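PDB 4JB3: D-ribitol-5-phosphate phosphatase from Bacteroides thetaiotaomicron, which removes the phosphate from D-ribitol 5-phosphate and D-ribitol 1-phosphate, and also from a phosphorylated ribitylaminouracil of the riboflavin pathway. Local coordinates for residues F135-A140 with K150-Y155; Y160-Y163 with H167-P170. All blocks are in the same frame, centred on the assembly; numbering follows the deposited sequence.

Interaction 1: F135-A140 with K150-Y155; sequences FVMSWA and KPLNDY
At the C-terminal end of helix 134-140 the carbonyl of A140 takes the amide of L152, the two CA atoms standing 5.5 Å apart where the short 3-10 turn 152-155 begins. The bond is short, 2.8 Å from L152 N to A140 O, and close to straight at 164°, although the donor lies 28° out of the carbonyl plane. A carbonyl in the last turn of a helix has no amide of its own helix to accept from, and here the returning chain supplies one. L152 CB also lies close, 3.4 Å from A140 O. With CG anti to the backbone N (chi1 -179°), the branch reaches back along the helix, and CD2 packs against the methyl of A140 at 4.1 Å from its CB. The same CD2 meets M137 one turn earlier, 4.2 Å from SD, so a single leucine methyl touches two residues of the helix. P151 adds a light contact, its CA 3.7 Å from A140 O. A salt bridge from K150 NZ to D154 OD2, on the anti side of the carboxylate and out of its plane, ties the residue before P151 to the 3-10 turn. F31, next to D30, the probable nucleophile, touches M137, A140 and L152, and F145 also covers L152. Y155 packs on L114, I117 and L118 of helix 111-120, so the loop touches both that helix and helix 134-140 on its way to strand 158-161.

Interaction 2: Y160-Y163 with H167-P170; sequences YLSY and HTKP
S162 lays its CB over the carbonyl oxygen of H167, 3.2 Å away, and against the methyl of T168, whose CG2 is 3.8 Å from the same carbon. The serine hydroxyl is a little farther from that methyl, with 4.0 Å between S162 OG and T168 CG2. A chi1 of 61° sets OG between its own backbone N and carbonyl carbon, and there it bonds to the carbonyl of E72 and the amide of T132. The small hydroxymethyl group thus has an apolar side for the neighbouring segment and a polar end for the carbonyl at the end of helix 66-72 and for the T132 amide. T168 is divided in the same way: chi1 of 43° puts CG2 beside the backbone N, close to S162, while OG1 is hydrogen-bonded to the carboxylate of E73. In their Rossmann-like core, HAD phosphatases carry a lysine (motif III) in the connection after this strand, and K169 is consistent with it. K169 NZ forms salt bridges with D30, the nucleophile by similarity, and with D193, and bonds to the carbonyl of L129 as well. Its backbone is fixed too, the amide by N131 and the carbonyl by H63, just before the cis peptide bond that leads into P170. The CB of H167 points away from S162 and its side chain touches E173 of helix 172-182, so H167 joins this contact through its main-chain carbonyl.

Both contacts are largely buried, and both flank strand 158-161 at one margin of the parallel sheet: interaction 1 lies in the connection leading into it, interaction 2 in the one leaving it. They meet where M137 CB comes 3.7 Å from Y163 OH and M137 CG 4.1 Å from L161 CD1, so helix 134-140 packs on the last residue of the strand and on Y163 just after it. Their chemistry differs with place. Interaction 1 joins a helix end to a loop by a main-chain bond and a leucine. In interaction 2 the segments meet by van der Waals contact; the hydroxyls of S162 and T168 go to outside partners, while K169 next in the chain reaches D30, the probable nucleophile.

Interaction 1: F135-A140 with K150-Y155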
loop_
_atom_site.group_PDB
_atom_site.type_symbol
_atom_site.label_atom_id
_atom_site.label_comp_id
_atom_site.label_asym_id
_atom_site.label_seq_id
_atom_site.Cartn_x
_atom_site.Cartn_y
_atom_site.Cartn_z
ATOM N N PHE A 135 -12.604 -0.451 -1.040
ATOM C CA PHE A 135 -12.905 0.906 -1.483
ATOM C C PHE A 135 -11.703 1.488 -2.207
ATOM O O PHE A 135 -11.821 2.039 -3.314
ATOM C CB PHE A 135 -13.269 1.807 -0.303
ATOM C CG PHE A 135 -14.522 1.400 0.408
ATOM C CD1 PHE A 135 -15.774 1.763 -0.084
ATOM C CD2 PHE A 135 -14.453 0.677 1.590
ATOM C CE1 PHE A 135 -16.943 1.387 0.581
ATOM C CE2 PHE A 135 -15.621 0.300 2.269
ATOM C CZ PHE A 135 -16.867 0.651 1.754
ATOM N N VAL A 136 -10.543 1.388 -1.572
ATOM C CA VAL A 136 -9.319 1.921 -2.152
ATOM C C VAL A 136 -8.949 1.181 -3.439
ATOM O O VAL A 136 -8.591 1.798 -4.443
ATOM C CB VAL A 136 -8.169 1.864 -1.138
ATOM C CG1 VAL A 136 -6.842 2.325 -1.772
ATOM C CG2 VAL A 136 -8.515 2.721 0.089
ATOM N N MET A 137 -9.055 -0.140 -3.411
ATOM C CA MET A 137 -8.679 -0.938 -4.574
ATOM C C MET A 137 -9.624 -0.790 -5.772
ATOM O O MET A 137 -9.210 -0.979 -6.917
ATOM C CB MET A 137 -8.478 -2.403 -4.177
ATOM C CG MET A 137 -7.224 -2.642 -3.330
ATOM S SD MET A 137 -5.674 -2.191 -4.157
ATOM C CE MET A 137 -5.284 -0.664 -3.326
ATOM N N SER A 138 -10.880 -0.428 -5.536
ATOM C CA SER A 138 -11.770 -0.185 -6.668
ATOM C C SER A 138 -11.267 0.979 -7.523
ATOM O O SER A 138 -11.496 1.011 -8.731
ATOM C CB SER A 138 -13.208 0.043 -6.209
ATOM O OG SER A 138 -13.354 1.285 -5.557
ATOM N N TRP A 139 -10.573 1.918 -6.887
ATOM C CA TRP A 139 -9.888 3.003 -7.582
ATOM C C TRP A 139 -8.525 2.571 -8.132
ATOM O O TRP A 139 -8.260 2.704 -9.330
ATOM C CB TRP A 139 -9.715 4.208 -6.640
ATOM C CG TRP A 139 -8.606 5.143 -7.042
ATOM C CD1 TRP A 139 -8.548 5.916 -8.166
ATOM C CD2 TRP A 139 -7.399 5.407 -6.315
ATOM N NE1 TRP A 139 -7.378 6.641 -8.185
ATOM C CE2 TRP A 139 -6.651 6.342 -7.063
ATOM C CE3 TRP A 139 -6.877 4.939 -5.106
ATOM C CZ2 TRP A 139 -5.406 6.823 -6.635
ATOM C CZ3 TRP A 139 -5.643 5.420 -4.681
ATOM C CH2 TRP A 139 -4.920 6.349 -5.447
ATOM N N ALA A 140 -7.667 2.028 -7.269
ATOM C CA ALA A 140 -6.294 1.741 -7.680
ATOM C C ALA A 140 -6.224 0.679 -8.771
ATOM O O ALA A 140 -5.413 0.779 -9.698
ATOM C CB ALA A 140 -5.454 1.332 -6.477
ATOM N N LYS A 150 -3.477 3.281 -16.436
ATOM C CA LYS A 150 -3.123 1.899 -16.172
ATOM C C LYS A 150 -3.467 1.552 -14.732
ATOM O O LYS A 150 -3.142 2.305 -13.818
ATOM C CB LYS A 150 -1.626 1.701 -16.414
ATOM C CG LYS A 150 -1.213 1.920 -17.861
ATOM C CD LYS A 150 0.296 2.035 -18.005
ATOM C CE LYS A 150 1.001 0.738 -17.655
ATOM N NZ LYS A 150 0.550 -0.399 -18.510
ATOM N N PRO A 151 -4.118 0.404 -14.518
ATOM C CA PRO A 151 -4.419 -0.007 -13.144
ATOM C C PRO A 151 -3.155 -0.400 -12.383
ATOM O O PRO A 151 -2.124 -0.712 -12.999
ATOM C CB PRO A 151 -5.301 -1.244 -13.350
ATOM C CG PRO A 151 -4.792 -1.831 -14.630
ATOM C CD PRO A 151 -4.538 -0.614 -15.501
ATOM N N LEU A 152 -3.246 -0.416 -11.055
ATOM C CA LEU A 152 -2.139 -0.817 -10.199
ATOM C C LEU A 152 -1.592 -2.192 -10.597
ATOM O O LEU A 152 -0.386 -2.437 -10.490
ATOM C CB LEU A 152 -2.605 -0.812 -8.744
ATOM C CG LEU A 152 -1.566 -1.185 -7.687
ATOM C CD1 LEU A 152 -0.350 -0.265 -7.750
ATOM C CD2 LEU A 152 -2.212 -1.138 -6.309
ATOM N N ASN A 153 -2.483 -3.063 -11.076
ATOM C CA ASN A 153 -2.120 -4.398 -11.554
ATOM C C ASN A 153 -1.025 -4.410 -12.612
ATOM O O ASN A 153 -0.251 -5.367 -12.710
ATOM C CB ASN A 153 -3.358 -5.096 -12.115
ATOM C CG ASN A 153 -4.531 -5.011 -11.184
ATOM O OD1 ASN A 153 -5.197 -3.977 -11.106
ATOM N ND2 ASN A 153 -4.800 -6.100 -10.466
ATOM N N ASP A 154 -0.966 -3.355 -13.417
ATOM C CA ASP A 154 -0.001 -3.280 -14.511
ATOM C C ASP A 154 1.420 -3.074 -14.008
ATOM O O ASP A 154 2.383 -3.249 -14.760
ATOM C CB ASP A 154 -0.353 -2.138 -15.469
ATOM C CG ASP A 154 -1.481 -2.482 -16.420
ATOM O OD1 ASP A 154 -2.168 -3.505 -16.227
ATOM O OD2 ASP A 154 -1.684 -1.704 -17.375
ATOM N N TYR A 155 1.553 -2.711 -12.738
ATOM C CA TYR A 155 2.852 -2.365 -12.173
ATOM C C TYR A 155 3.512 -3.471 -11.360
ATOM O O TYR A 155 4.618 -3.299 -10.853
ATOM C CB TYR A 155 2.732 -1.092 -11.333
ATOM C CG TYR A 155 2.295 0.080 -12.168
ATOM C CD1 TYR A 155 3.226 0.874 -12.811
ATOM C CD2 TYR A 155 0.947 0.375 -12.340
ATOM C CE1 TYR A 155 2.828 1.940 -13.596
ATOM C CE2 TYR A 155 0.540 1.443 -13.129
ATOM C CZ TYR A 155 1.491 2.223 -13.742
ATOM O OH TYR A 155 1.112 3.284 -14.523
#

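Interaction 2: Y160-Y163 with H167-P170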
loop_
_atom_site.group_PDB
_atom_site.type_symbol
_atom_site.label_atom_id
_atom_site.label_comp_id
_atom_site.label_asym_id
_atom_site.label_seq_id
_atom_site.Cartn_x
_atom_site.Cartn_y
_atom_site.Cartn_z
ATOM N N TYR A 160 -0.712 -8.712 -3.190
ATOM C CA TYR A 160 -1.098 -9.388 -1.960
ATOM C C TYR A 160 -1.777 -8.362 -1.064
ATOM O O TYR A 160 -1.137 -7.461 -0.510
ATOM C CB TYR A 160 0.116 -10.023 -1.271
ATOM C CG TYR A 160 0.746 -11.114 -2.106
ATOM C CD1 TYR A 160 0.285 -12.414 -2.030
ATOM C CD2 TYR A 160 1.774 -10.837 -3.010
ATOM C CE1 TYR A 160 0.845 -13.422 -2.803
ATOM C CE2 TYR A 160 2.339 -11.844 -3.788
ATOM C CZ TYR A 160 1.874 -13.127 -3.678
ATOM O OH TYR A 160 2.429 -14.127 -4.449
ATOM N N LEU A 161 -3.089 -8.520 -0.925
ATOM C CA LEU A 161 -3.948 -7.513 -0.299
ATOM C C LEU A 161 -4.475 -8.043 1.022
ATOM O O LEU A 161 -5.066 -9.128 1.070
ATOM C CB LEU A 161 -5.126 -7.195 -1.234
ATOM C CG LEU A 161 -4.737 -6.803 -2.667
ATOM C CD1 LEU A 161 -5.978 -6.561 -3.521
ATOM C CD2 LEU A 161 -3.857 -5.563 -2.636
ATOM N N SER A 162 -4.280 -7.270 2.087
ATOM C CA SER A 162 -4.672 -7.705 3.430
ATOM C C SER A 162 -6.105 -8.238 3.511
ATOM O O SER A 162 -6.352 -9.269 4.138
ATOM C CB SER A 162 -4.493 -6.554 4.422
ATOM O OG SER A 162 -5.322 -5.462 4.060
ATOM N N TYR A 163 -7.049 -7.543 2.883
ATOM C CA TYR A 163 -8.464 -7.887 3.050
ATOM C C TYR A 163 -8.836 -9.206 2.379
ATOM O O TYR A 163 -9.871 -9.805 2.698
ATOM C CB TYR A 163 -9.375 -6.738 2.602
ATOM C CG TYR A 163 -9.444 -6.483 1.115
ATOM C CD1 TYR A 163 -10.399 -7.111 0.328
ATOM C CD2 TYR A 163 -8.572 -5.589 0.503
ATOM C CE1 TYR A 163 -10.474 -6.863 -1.038
ATOM C CE2 TYR A 163 -8.650 -5.318 -0.857
ATOM C CZ TYR A 163 -9.598 -5.960 -1.617
ATOM O OH TYR A 163 -9.684 -5.706 -2.974
ATOM N N HIS A 167 -5.367 -10.987 7.270
ATOM C CA HIS A 167 -4.418 -10.437 8.240
ATOM C C HIS A 167 -3.928 -9.104 7.726
ATOM O O HIS A 167 -3.863 -8.898 6.511
ATOM C CB HIS A 167 -3.187 -11.348 8.388
ATOM C CG HIS A 167 -3.507 -12.756 8.776
ATOM N ND1 HIS A 167 -3.632 -13.158 10.088
ATOM C CD2 HIS A 167 -3.707 -13.862 8.022
ATOM C CE1 HIS A 167 -3.912 -14.449 10.124
ATOM N NE2 HIS A 167 -3.956 -14.901 8.884
ATOM N N THR A 168 -3.560 -8.203 8.637
ATOM C CA THR A 168 -2.888 -6.959 8.270
ATOM C C THR A 168 -1.457 -6.943 8.786
ATOM O O THR A 168 -1.186 -7.455 9.882
ATOM C CB THR A 168 -3.618 -5.715 8.824
ATOM O OG1 THR A 168 -4.022 -5.961 10.178
ATOM C CG2 THR A 168 -4.832 -5.404 7.989
ATOM N N LYS A 169 -0.550 -6.354 8.004
ATOM C CA LYS A 169 0.804 -6.069 8.481
ATOM C C LYS A 169 0.643 -5.243 9.755
ATOM O O LYS A 169 -0.229 -4.374 9.814
ATOM C CB LYS A 169 1.581 -5.260 7.436
ATOM C CG LYS A 169 1.786 -5.985 6.099
ATOM C CD LYS A 169 2.671 -5.140 5.173
ATOM C CE LYS A 169 1.892 -3.947 4.709
ATOM N NZ LYS A 169 2.680 -3.077 3.813
ATOM N N PRO A 170 1.489 -5.479 10.766
ATOM C CA PRO A 170 2.717 -6.281 10.722
ATOM C C PRO A 170 2.545 -7.740 11.144
ATOM O O PRO A 170 3.524 -8.337 11.584
ATOM C CB PRO A 170 3.618 -5.547 11.717
ATOM C CG PRO A 170 2.649 -5.114 12.787
ATOM C CD PRO A 170 1.368 -4.757 12.048
#